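Local coordinates for protein collagen alpha-1(XV) chain (Homo sapiens, PDB 3N3F) that associates as a trimer through its trimerization domain and so probably selects and aligns the chains for folding of the collagen XV triple helix, at residues Thr4-Asn8 / Met9-Leu13; Phe24-Arg28 / Asp29-Phe33. One frame throughout, in Å; residues are numbered along the deposited sequence.

Contact 1: Thr4-Asn8 / Met9-Leu13; sequences TAFSN and MDDML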
# COMPACT_ATOMS: atom_id res chain seq x y z
N THR A 4 9.12 -1.58 -5.59
CA THR A 4 10.15 -2.42 -6.19
C THR A 4 9.80 -3.85 -5.83
O THR A 4 8.76 -4.10 -5.22
CB THR A 4 11.55 -2.06 -5.65
OG1 THR A 4 12.53 -2.88 -6.31
CG2 THR A 4 11.63 -2.29 -4.15
N ALA A 5 10.65 -4.80 -6.21
CA ALA A 5 10.36 -6.20 -5.92
C ALA A 5 11.58 -7.10 -5.75
O ALA A 5 12.69 -6.74 -6.12
CB ALA A 5 9.47 -6.77 -7.02
N PHE A 6 11.34 -8.27 -5.18
CA PHE A 6 12.38 -9.27 -4.97
C PHE A 6 11.73 -10.62 -5.28
O PHE A 6 10.51 -10.73 -5.26
CB PHE A 6 12.87 -9.26 -3.52
CG PHE A 6 13.61 -8.00 -3.14
CD1 PHE A 6 14.95 -7.84 -3.47
CD2 PHE A 6 12.95 -6.97 -2.48
CE1 PHE A 6 15.63 -6.67 -3.14
CE2 PHE A 6 13.62 -5.79 -2.14
CZ PHE A 6 14.97 -5.64 -2.47
N SER A 7 12.54 -11.63 -5.58
CA SER A 7 11.99 -12.94 -5.87
C SER A 7 11.24 -13.45 -4.65
O SER A 7 10.10 -13.90 -4.75
CB SER A 7 13.11 -13.93 -6.23
OG SER A 7 13.71 -13.60 -7.47
N ASN A 8 11.89 -13.34 -3.49
CA ASN A 8 11.30 -13.80 -2.24
C ASN A 8 11.77 -12.98 -1.04
O ASN A 8 12.57 -12.05 -1.17
CB ASN A 8 11.63 -15.27 -2.03
CG ASN A 8 13.08 -15.57 -2.32
OD1 ASN A 8 13.39 -16.42 -3.15
ND2 ASN A 8 13.99 -14.87 -1.64
N MET A 9 11.26 -13.34 0.14
CA MET A 9 11.59 -12.62 1.36
C MET A 9 13.08 -12.58 1.68
O MET A 9 13.60 -11.53 2.06
CB MET A 9 10.85 -13.22 2.56
CG MET A 9 10.98 -12.38 3.82
SD MET A 9 10.21 -13.12 5.26
CE MET A 9 8.52 -13.10 4.80
N ASP A 10 13.77 -13.70 1.53
CA ASP A 10 15.19 -13.73 1.84
C ASP A 10 16.01 -12.79 0.97
O ASP A 10 16.95 -12.15 1.46
CB ASP A 10 15.71 -15.17 1.74
CG ASP A 10 15.22 -16.03 2.89
OD1 ASP A 10 15.48 -15.64 4.05
OD2 ASP A 10 14.58 -17.07 2.64
N ASP A 11 15.66 -12.69 -0.31
CA ASP A 11 16.35 -11.79 -1.21
C ASP A 11 16.12 -10.36 -0.69
O ASP A 11 17.03 -9.54 -0.67
CB ASP A 11 15.81 -11.95 -2.63
CG ASP A 11 16.67 -11.26 -3.67
OD1 ASP A 11 17.90 -11.48 -3.66
OD2 ASP A 11 16.11 -10.52 -4.51
N MET A 12 14.90 -10.09 -0.25
CA MET A 12 14.56 -8.77 0.29
C MET A 12 15.37 -8.48 1.56
O MET A 12 15.94 -7.39 1.71
CB MET A 12 13.06 -8.71 0.62
CG MET A 12 12.64 -7.44 1.36
SD MET A 12 10.93 -7.52 1.96
CE MET A 12 11.13 -8.30 3.54
N LEU A 13 15.43 -9.45 2.46
CA LEU A 13 16.15 -9.31 3.73
C LEU A 13 17.64 -8.99 3.58
O LEU A 13 18.22 -8.32 4.43
CB LEU A 13 16.00 -10.58 4.57
CG LEU A 13 14.61 -10.94 5.12
CD1 LEU A 13 14.68 -12.29 5.82
CD2 LEU A 13 14.14 -9.86 6.09
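The ring of F6 lies against the first turn of helix 9-13, with M12 over one face and D11 at the edge. M12 CA stands 3.7 Å from the ring centroid, a CH-pi contact almost over the centre, while M12 CB packs on F6 CD2 at 3.6 Å. M12 CG is anti to the backbone N (chi1 172°), which carries the chain beyond the ring, where M12 packs on I25, F34 and W41. D11 comes in at the rim: its OD2 lies in the ring plane, 3.1 Å from F6 CD1, with the carboxylate turned 75° from the ring. The other oxygen, D11 OD1, forms a salt bridge with K15, four residues on, in the loop beyond the helix. N8, at the N-cap position, starts the helix: its carbonyl oxygen accepts M12 N at 3.2 Å with an N-H...O angle of 158°. Backbone bonds from F6 to Y26 and R28 hold the F6 main chain in the sheet. F6 thus packs strand against helix start in the beta-alpha-beta unit of strand 3-6, helix 9-13 and strand 23-27. A carboxylate oxygen at the positively polarised ring edge is probably favourable, and with K15 on its other oxygen D11 probably stays ionised.

Contact 2: Phe24-Arg28 / Asp29-Phe33; sequences FIYLR and DSTEF
Y26 and F33, an antiparallel non-hydrogen-bonded pair, lie on one face of the hairpin; L27 and E32, a hydrogen-bonded pair, lie on the other. Among apolar contacts, Y26 CB sits over the F33 ring, 3.9 Å from its centroid, in a CH-pi contact offset toward the rim. The two rings meet obliquely, planes 32° apart, with Y26 CD1 3.4 Å from F33 CE2. F33 chi1, at -108°, is far from a staggered value and swings the ring back over strand 23-27, where CE1 also meets F24 CB at 3.8 Å. Farther out, Y26 CE1 lies 3.6 Å from T31 CA. The main-chain bonds centre on L27: its N gives a nearly straight bond to E32 O (2.8 Å, 169°). T31 and E32 both face L27, a G1 beta bulge, and L27 O receives a weak bond from each of their N atoms. In the turn S30 OG donates to E32 OE1 at 3.1 Å, and E32 OE2 is salt-bridged to K43. Y26 OH bonds to E21 of the third subunit, and T31 OG1 to K42 of that subunit. Strand 23-27 runs between 3-6 and 32-37: L27 and I25 face helix 9-13 through M9 and M12, while the Y26 and F33 side turns to the third subunit.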
# COMPACT_ATOMS: atom_id res chain seq x y z
N PHE A 24 7.44 0.51 -1.11
CA PHE A 24 6.67 -0.73 -1.09
C PHE A 24 7.47 -1.85 -1.76
O PHE A 24 8.12 -1.63 -2.78
CB PHE A 24 5.34 -0.53 -1.80
CG PHE A 24 4.33 0.23 -0.98
CD1 PHE A 24 3.59 -0.42 -0.00
CD2 PHE A 24 4.14 1.59 -1.19
CE1 PHE A 24 2.66 0.28 0.78
CE2 PHE A 24 3.22 2.30 -0.41
CZ PHE A 24 2.48 1.64 0.57
N ILE A 25 7.43 -3.04 -1.17
CA ILE A 25 8.18 -4.18 -1.69
C ILE A 25 7.29 -5.37 -2.04
O ILE A 25 6.62 -5.94 -1.18
CB ILE A 25 9.24 -4.66 -0.66
CG1 ILE A 25 10.17 -3.50 -0.29
CG2 ILE A 25 10.03 -5.83 -1.24
CD1 ILE A 25 11.20 -3.86 0.76
N TYR A 26 7.31 -5.76 -3.30
CA TYR A 26 6.52 -6.88 -3.79
C TYR A 26 7.38 -8.13 -3.86
O TYR A 26 8.50 -8.09 -4.36
CB TYR A 26 5.96 -6.55 -5.17
CG TYR A 26 5.15 -7.64 -5.85
CD1 TYR A 26 4.04 -8.20 -5.23
CD2 TYR A 26 5.44 -8.02 -7.16
CE1 TYR A 26 3.22 -9.11 -5.90
CE2 TYR A 26 4.63 -8.93 -7.84
CZ TYR A 26 3.52 -9.47 -7.21
OH TYR A 26 2.69 -10.32 -7.89
N LEU A 27 6.86 -9.24 -3.34
CA LEU A 27 7.59 -10.50 -3.39
C LEU A 27 6.92 -11.32 -4.49
O LEU A 27 5.80 -11.82 -4.31
CB LEU A 27 7.53 -11.23 -2.05
CG LEU A 27 8.11 -10.45 -0.86
CD1 LEU A 27 8.23 -11.38 0.33
CD2 LEU A 27 9.48 -9.88 -1.21
N ARG A 28 7.61 -11.45 -5.62
CA ARG A 28 7.08 -12.17 -6.77
C ARG A 28 6.62 -13.59 -6.50
O ARG A 28 5.52 -13.98 -6.89
CB ARG A 28 8.12 -12.16 -7.91
CG ARG A 28 8.49 -10.77 -8.42
CD ARG A 28 9.27 -10.83 -9.72
NE ARG A 28 10.53 -11.55 -9.60
CZ ARG A 28 11.69 -11.00 -9.23
NH1 ARG A 28 11.76 -9.70 -8.95
NH2 ARG A 28 12.78 -11.75 -9.14
N ASP A 29 7.46 -14.37 -5.82
CA ASP A 29 7.13 -15.76 -5.52
C ASP A 29 5.87 -15.99 -4.68
O ASP A 29 5.07 -16.87 -4.99
CB ASP A 29 8.33 -16.44 -4.85
CG ASP A 29 9.44 -16.75 -5.83
OD1 ASP A 29 9.79 -15.87 -6.65
OD2 ASP A 29 9.98 -17.87 -5.78
N SER A 30 5.68 -15.19 -3.63
CA SER A 30 4.52 -15.35 -2.77
C SER A 30 3.43 -14.31 -3.00
O SER A 30 2.38 -14.33 -2.35
CB SER A 30 4.97 -15.30 -1.30
OG SER A 30 5.64 -14.09 -1.01
N THR A 31 3.67 -13.40 -3.95
CA THR A 31 2.72 -12.33 -4.27
C THR A 31 2.29 -11.62 -2.99
O THR A 31 1.11 -11.38 -2.75
CB THR A 31 1.47 -12.86 -5.02
OG1 THR A 31 0.66 -13.66 -4.16
CG2 THR A 31 1.89 -13.69 -6.23
N GLU A 32 3.28 -11.29 -2.16
CA GLU A 32 3.03 -10.59 -0.91
C GLU A 32 3.66 -9.21 -0.98
O GLU A 32 4.48 -8.94 -1.87
CB GLU A 32 3.61 -11.36 0.28
CG GLU A 32 2.94 -12.70 0.52
CD GLU A 32 3.44 -13.39 1.77
OE1 GLU A 32 4.67 -13.61 1.89
OE2 GLU A 32 2.61 -13.71 2.64
N PHE A 33 3.29 -8.35 -0.05
CA PHE A 33 3.83 -7.00 -0.02
C PHE A 33 4.37 -6.62 1.34
O PHE A 33 3.79 -6.97 2.37
CB PHE A 33 2.75 -6.00 -0.44
CG PHE A 33 2.96 -5.40 -1.80
CD1 PHE A 33 3.81 -4.31 -1.97
CD2 PHE A 33 2.32 -5.92 -2.92
CE1 PHE A 33 4.00 -3.74 -3.23
CE2 PHE A 33 2.50 -5.36 -4.18
CZ PHE A 33 3.35 -4.27 -4.34

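In the fold
Contact 1 closes before contact 2 opens along the chain, yet their centres are only about 7 Å apart, because strands 3-6 and 23-27 are parallel neighbours in one sheet. Strand 3-6, helix 9-13 and strand 23-27 form a beta-alpha-beta unit, and residues 29-33 turn the chain back from strand 23-27 to begin the second hairpin strand. Backbone contacts join the two: T4 O lies 2.9 Å from Y26 N, and S7 O lies 2.9 Å from D29 N, both probable hydrogen bonds, the second linking the loop just after strand 3-6 to the hairpin turn. The helix of contact 1 covers one side of the sheet; contact 2 supplies the other, where F24 rings of the three subunits meet edge-to-face, consistent with a role in trimerization.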